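Local structure of acyl-coenzyme A oxidase acox-1.2 (Caenorhabditis elegans, 5K3J) at residues Ser50-Leu55 against Thr81-Gln86; Arg75-Leu80 against Glu107-Ala112. The protein catalyses the FAD-dependent first step of peroxisomal beta-oxidation on ascaroside pheromone precursors, desaturating the side chain of asc-omegaC5-CoA. All coordinates share one frame; numbering follows the deposited sequence.

Contact 1: residues Ser50-Leu55 against Thr81-Gln86; sequences SKIPEL and TKYLNQ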
loop_
_atom_site.group_PDB
_atom_site.type_symbol
_atom_site.label_atom_id
_atom_site.label_comp_id
_atom_site.label_asym_id
_atom_site.label_seq_id
_atom_site.Cartn_x
_atom_site.Cartn_y
_atom_site.Cartn_z
ATOM N N SER A 50 28.783 -0.248 15.237
ATOM C CA SER A 50 29.024 1.182 15.048
ATOM C C SER A 50 30.505 1.569 15.013
ATOM O O SER A 50 30.848 2.673 14.588
ATOM C CB SER A 50 28.322 1.982 16.148
ATOM O OG SER A 50 28.786 1.602 17.430
ATOM N N LYS A 51 31.378 0.671 15.457
ATOM C CA LYS A 51 32.811 0.954 15.487
ATOM C C LYS A 51 33.464 0.594 14.154
ATOM O O LYS A 51 34.582 1.018 13.862
ATOM C CB LYS A 51 33.488 0.189 16.630
ATOM C CG LYS A 51 34.119 -1.124 16.195
ATOM C CD LYS A 51 34.238 -2.130 17.328
ATOM C CE LYS A 51 34.838 -3.429 16.809
ATOM N NZ LYS A 51 34.646 -4.565 17.748
ATOM N N ILE A 52 32.748 -0.188 13.352
ATOM C CA ILE A 52 33.255 -0.664 12.070
ATOM C C ILE A 52 32.683 0.160 10.920
ATOM O O ILE A 52 31.509 0.024 10.571
ATOM C CB ILE A 52 32.918 -2.153 11.855
ATOM C CG1 ILE A 52 33.257 -2.956 13.116
ATOM C CG2 ILE A 52 33.644 -2.698 10.629
ATOM C CD1 ILE A 52 32.428 -4.212 13.283
ATOM N N PRO A 53 33.517 1.026 10.329
ATOM C CA PRO A 53 33.092 1.985 9.299
ATOM C C PRO A 53 32.596 1.353 7.997
ATOM O O PRO A 53 31.710 1.907 7.358
ATOM C CB PRO A 53 34.363 2.813 9.051
ATOM C CG PRO A 53 35.482 1.926 9.482
ATOM C CD PRO A 53 34.953 1.146 10.637
ATOM N N GLU A 54 33.154 0.208 7.620
ATOM C CA GLU A 54 32.820 -0.424 6.345
ATOM C C GLU A 54 31.402 -1.011 6.365
ATOM O O GLU A 54 30.840 -1.365 5.314
ATOM C CB GLU A 54 33.794 -1.532 6.001
ATOM C CG GLU A 54 35.239 -1.054 5.873
ATOM C CD GLU A 54 36.012 -1.227 7.161
ATOM O OE1 GLU A 54 36.224 -2.382 7.596
ATOM O OE2 GLU A 54 36.413 -0.200 7.736
ATOM N N LEU A 55 30.805 -1.097 7.553
ATOM C CA LEU A 55 29.473 -1.674 7.704
ATOM C C LEU A 55 28.376 -0.626 7.555
ATOM O O LEU A 55 27.195 -0.958 7.637
ATOM C CB LEU A 55 29.355 -2.363 9.059
ATOM C CG LEU A 55 30.098 -3.682 9.245
ATOM C CD1 LEU A 55 29.629 -4.384 10.512
ATOM C CD2 LEU A 55 29.918 -4.577 8.030
ATOM N N THR A 81 30.053 -11.083 6.682
ATOM C CA THR A 81 30.386 -12.491 6.867
ATOM C C THR A 81 31.765 -12.639 7.508
ATOM O O THR A 81 31.981 -13.525 8.337
ATOM C CB THR A 81 30.339 -13.252 5.529
ATOM O OG1 THR A 81 29.006 -13.195 5.003
ATOM C CG2 THR A 81 30.738 -14.709 5.714
ATOM N N LYS A 82 32.689 -11.757 7.140
ATOM C CA LYS A 82 34.016 -11.751 7.745
ATOM C C LYS A 82 33.934 -11.403 9.229
ATOM O O LYS A 82 34.519 -12.086 10.070
ATOM C CB LYS A 82 34.933 -10.764 7.022
ATOM C CG LYS A 82 35.965 -10.106 7.924
ATOM C CD LYS A 82 36.743 -9.021 7.206
ATOM C CE LYS A 82 37.335 -8.045 8.208
ATOM N NZ LYS A 82 37.908 -8.738 9.398
ATOM N N TYR A 83 33.197 -10.343 9.545
ATOM C CA TYR A 83 33.053 -9.893 10.925
ATOM C C TYR A 83 32.035 -10.723 11.710
ATOM O O TYR A 83 31.767 -10.430 12.875
ATOM C CB TYR A 83 32.642 -8.418 10.971
ATOM C CG TYR A 83 33.740 -7.435 10.616
ATOM C CD1 TYR A 83 34.787 -7.185 11.495
ATOM C CD2 TYR A 83 33.716 -6.736 9.415
ATOM C CE1 TYR A 83 35.789 -6.282 11.182
ATOM C CE2 TYR A 83 34.711 -5.829 9.092
ATOM C CZ TYR A 83 35.745 -5.607 9.980
ATOM O OH TYR A 83 36.737 -4.708 9.663
ATOM N N LEU A 84 31.480 -11.759 11.085
ATOM C CA LEU A 84 30.374 -12.504 11.689
ATOM C C LEU A 84 30.764 -13.211 12.990
ATOM O O LEU A 84 30.006 -13.185 13.960
ATOM C CB LEU A 84 29.809 -13.528 10.699
ATOM C CG LEU A 84 28.505 -14.202 11.136
ATOM C CD1 LEU A 84 27.435 -13.160 11.373
ATOM C CD2 LEU A 84 28.026 -15.226 10.115
ATOM N N ASN A 85 31.936 -13.839 13.012
ATOM C CA ASN A 85 32.368 -14.606 14.181
ATOM C C ASN A 85 32.862 -13.731 15.326
ATOM O O ASN A 85 32.968 -14.182 16.467
ATOM C CB ASN A 85 33.460 -15.599 13.789
ATOM C CG ASN A 85 32.906 -16.972 13.479
ATOM O OD1 ASN A 85 31.704 -17.207 13.595
ATOM N ND2 ASN A 85 33.780 -17.887 13.075
ATOM N N GLN A 86 33.173 -12.479 15.013
ATOM C CA GLN A 86 33.559 -11.523 16.040
ATOM C C GLN A 86 32.326 -11.041 16.792
ATOM O O GLN A 86 32.298 -10.995 18.024
ATOM C CB GLN A 86 34.273 -10.317 15.432
ATOM C CG GLN A 86 35.506 -10.615 14.618
ATOM C CD GLN A 86 36.242 -9.341 14.253
ATOM O OE1 GLN A 86 36.108 -8.316 14.927
ATOM N NE2 GLN A 86 37.016 -9.394 13.179
#
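Tyr83 places CG beside its own backbone N and anti to the carbonyl carbon (chi1 -73°), which sends the ring across to Ile52 and Glu54. Ile52 answers with CG2, the branch that lies anti to the backbone N. This methyl sits over one face of the ring. Ile52 CG2 is 4.0 Å from the centroid of the Tyr83 ring, a CH-pi contact. The approach is 28° off the ring normal. Ile52 CG2 lies 3.6 Å from both CZ and CE2 of Tyr83. Ile52 CD1 lies over the rim of the same face. The opposite face is met near its rim by Lys82 CE, so the ring is flanked by aliphatic carbon above and below.

The setting is the helical N-terminal domain of the acyl-CoA oxidase family. Here the loop after helix 36-49 turns back against the end of helix 66-82. The 3-10 segment 53-55 follows Ile52, and Leu55 N bonds to Ile52 O.

Glu54 brings OE1 round to the hydroxyl end of the ring. Tyr83 OH donates to Glu54 OE1 over 3.2 Å, nearly in line with the C-O bond of the acceptor. The carboxylate and ring planes stand 45° apart. A phenylalanine here would probably keep the cover over Ile52 but leave Glu54 OE1 without its phenol donor. Beyond the ring, Thr81 packs on Met655 of the second subunit, and its OG1 is hydrogen-bonded to Ile77 O and Arg141 NH1.

Contact 2: residues Arg75-Leu80 against Glu107-Ala112; sequences RKISIL and EGHPFA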
loop_
_atom_site.group_PDB
_atom_site.type_symbol
_atom_site.label_atom_id
_atom_site.label_comp_id
_atom_site.label_asym_id
_atom_site.label_seq_id
_atom_site.Cartn_x
_atom_site.Cartn_y
_atom_site.Cartn_z
ATOM N N ARG A 75 28.143 -6.323 -1.382
ATOM C CA ARG A 75 29.273 -5.703 -0.700
ATOM C C ARG A 75 29.151 -5.927 0.806
ATOM O O ARG A 75 30.074 -6.437 1.442
ATOM C CB ARG A 75 29.355 -4.201 -0.997
ATOM C CG ARG A 75 30.523 -3.501 -0.296
ATOM C CD ARG A 75 30.454 -1.989 -0.429
ATOM N NE ARG A 75 29.526 -1.392 0.524
ATOM C CZ ARG A 75 29.841 -1.101 1.781
ATOM N NH1 ARG A 75 31.057 -1.361 2.242
ATOM N NH2 ARG A 75 28.941 -0.551 2.580
ATOM N N LYS A 76 27.993 -5.573 1.359
ATOM C CA LYS A 76 27.799 -5.568 2.801
ATOM C C LYS A 76 27.735 -6.980 3.384
ATOM O O LYS A 76 28.151 -7.195 4.520
ATOM C CB LYS A 76 26.533 -4.790 3.152
ATOM C CG LYS A 76 26.582 -4.133 4.524
ATOM C CD LYS A 76 27.354 -2.820 4.490
ATOM C CE LYS A 76 26.458 -1.633 4.178
ATOM N NZ LYS A 76 25.477 -1.435 5.271
ATOM N N ILE A 77 27.234 -7.943 2.612
ATOM C CA ILE A 77 27.087 -9.317 3.108
ATOM C C ILE A 77 28.428 -10.054 3.135
ATOM O O ILE A 77 28.637 -10.954 3.955
ATOM C CB ILE A 77 26.070 -10.131 2.261
ATOM C CG1 ILE A 77 25.515 -11.314 3.058
ATOM C CG2 ILE A 77 26.691 -10.602 0.960
ATOM C CD1 ILE A 77 24.865 -10.908 4.366
ATOM N N SER A 78 29.343 -9.663 2.250
ATOM C CA SER A 78 30.655 -10.291 2.202
ATOM C C SER A 78 31.538 -9.739 3.307
ATOM O O SER A 78 32.356 -10.457 3.877
ATOM C CB SER A 78 31.315 -10.076 0.837
ATOM O OG SER A 78 31.722 -8.728 0.669
ATOM N N ILE A 79 31.371 -8.455 3.605
ATOM C CA ILE A 79 32.093 -7.832 4.708
ATOM C C ILE A 79 31.555 -8.352 6.039
ATOM O O ILE A 79 32.321 -8.744 6.922
ATOM C CB ILE A 79 31.974 -6.297 4.681
ATOM C CG1 ILE A 79 32.493 -5.742 3.357
ATOM C CG2 ILE A 79 32.741 -5.690 5.842
ATOM C CD1 ILE A 79 32.275 -4.261 3.199
ATOM N N LEU A 80 30.230 -8.356 6.165
ATOM C CA LEU A 80 29.559 -8.812 7.376
ATOM C C LEU A 80 29.914 -10.255 7.714
ATOM O O LEU A 80 30.054 -10.611 8.883
ATOM C CB LEU A 80 28.046 -8.670 7.218
ATOM C CG LEU A 80 27.176 -8.980 8.431
ATOM C CD1 LEU A 80 27.498 -8.007 9.556
ATOM C CD2 LEU A 80 25.699 -8.927 8.065
ATOM N N GLU A 107 16.035 -4.938 2.206
ATOM C CA GLU A 107 15.867 -4.884 0.756
ATOM C C GLU A 107 16.508 -6.050 0.002
ATOM O O GLU A 107 16.343 -6.167 -1.213
ATOM C CB GLU A 107 16.409 -3.561 0.226
ATOM C CG GLU A 107 15.901 -2.365 1.005
ATOM C CD GLU A 107 15.985 -1.078 0.217
ATOM O OE1 GLU A 107 16.054 -1.147 -1.029
ATOM O OE2 GLU A 107 15.978 0.002 0.845
ATOM N N GLY A 108 17.231 -6.911 0.712
ATOM C CA GLY A 108 17.721 -8.147 0.127
ATOM C C GLY A 108 19.229 -8.276 0.061
ATOM O O GLY A 108 19.952 -7.281 -0.006
ATOM N N HIS A 109 19.695 -9.523 0.076
ATOM C CA HIS A 109 21.116 -9.839 -0.003
ATOM C C HIS A 109 21.275 -11.282 -0.493
ATOM O O HIS A 109 20.330 -12.068 -0.409
ATOM C CB HIS A 109 21.787 -9.635 1.357
ATOM C CG HIS A 109 21.224 -10.497 2.444
ATOM N ND1 HIS A 109 21.759 -11.724 2.773
ATOM C CD2 HIS A 109 20.173 -10.309 3.277
ATOM C CE1 HIS A 109 21.064 -12.253 3.764
ATOM N NE2 HIS A 109 20.095 -11.416 4.088
ATOM N N PRO A 110 22.463 -11.633 -1.017
ATOM C CA PRO A 110 22.690 -12.964 -1.598
ATOM C C PRO A 110 22.326 -14.155 -0.703
ATOM O O PRO A 110 22.149 -15.254 -1.225
ATOM C CB PRO A 110 24.197 -12.955 -1.879
ATOM C CG PRO A 110 24.504 -11.541 -2.147
ATOM C CD PRO A 110 23.626 -10.750 -1.219
ATOM N N PHE A 111 22.201 -13.942 0.604
ATOM C CA PHE A 111 22.012 -15.048 1.542
ATOM C C PHE A 111 20.659 -15.071 2.250
ATOM O O PHE A 111 20.471 -15.835 3.198
ATOM C CB PHE A 111 23.120 -15.031 2.600
ATOM C CG PHE A 111 24.422 -15.599 2.123
ATOM C CD1 PHE A 111 24.574 -16.958 1.926
ATOM C CD2 PHE A 111 25.503 -14.767 1.890
ATOM C CE1 PHE A 111 25.784 -17.473 1.492
ATOM C CE2 PHE A 111 26.707 -15.274 1.460
ATOM C CZ PHE A 111 26.848 -16.633 1.260
ATOM N N ALA A 112 19.727 -14.241 1.795
ATOM C CA ALA A 112 18.421 -14.118 2.443
ATOM C C ALA A 112 17.699 -15.456 2.535
ATOM O O ALA A 112 17.511 -15.996 3.625
ATOM C CB ALA A 112 17.556 -13.108 1.703
#
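Ile77 meets His109, Pro110 and Phe111 with three different carbons, and it contributes more buried surface than any other residue of the contact. Its CG1 is anti to the backbone N (chi1 -158°), which carries the longer branch off the helix toward the two rings. CG1 comes to the edge of the Phe111 ring, near its plane, with CD2 of Phe111 3.6 Å from CG1 of Ile77. One bond further out, Ile77 CD1 lies 3.6 Å from His109 ND1. The Ile77 and His109 side chains cross at about a right angle. The other branch, Ile77 CG2, runs alongside the proline ring, 3.8 Å from Pro110 CD.

The three partners are consecutive residues of a type I turn, His109 to Ala112, closed by Ala112 N bonding to His109 O. Phe111 is the N-cap residue of helix 112-125. The turn therefore starts that helix while it packs on helix 66-82. Ala112 CB lies over one face of the His109 ring. Ala112 also touches the bound ascaroside-CoA, and the side chain of His109 is about 6 Å from that ligand. The contact therefore probably backs the part of the substrate pocket that Ala112 lines.

Other groups close round the same residues. Phe111 makes a cation-pi contact with Arg141 and an edge-to-face contact with His114. Pro110 packs on Leu652 of the second subunit, and Phe111 on Met655 of that subunit.

Helix and turn meet by van der Waals packing of the Ile77 branches on a proline ring, a phenyl edge and an imidazole. Their relative position thus probably rests more on shape than on a directed bond.

Overall arrangement
Both contacts use helix 66-82 of the N-terminal helical domain, and their centres are 12 Å apart. Contact 2 is buried and lies beside the substrate pocket. Contact 1 is only partly buried and lies away from the annotated sites. The chemistry follows the place. Contact 2 is van der Waals packing round one isoleucine, with no hydrogen bond across it, whereas contact 1 adds a phenol-carboxylate hydrogen bond to its aliphatic packing. The two also touch directly. Arg75 NH1 bonds to Glu54 O and Lys76 NZ to Leu55 O, and Leu55 CD2 packs on Ile79 CG2. In each contact a loop packs against this helix or its end, and both contacts also touch the second subunit.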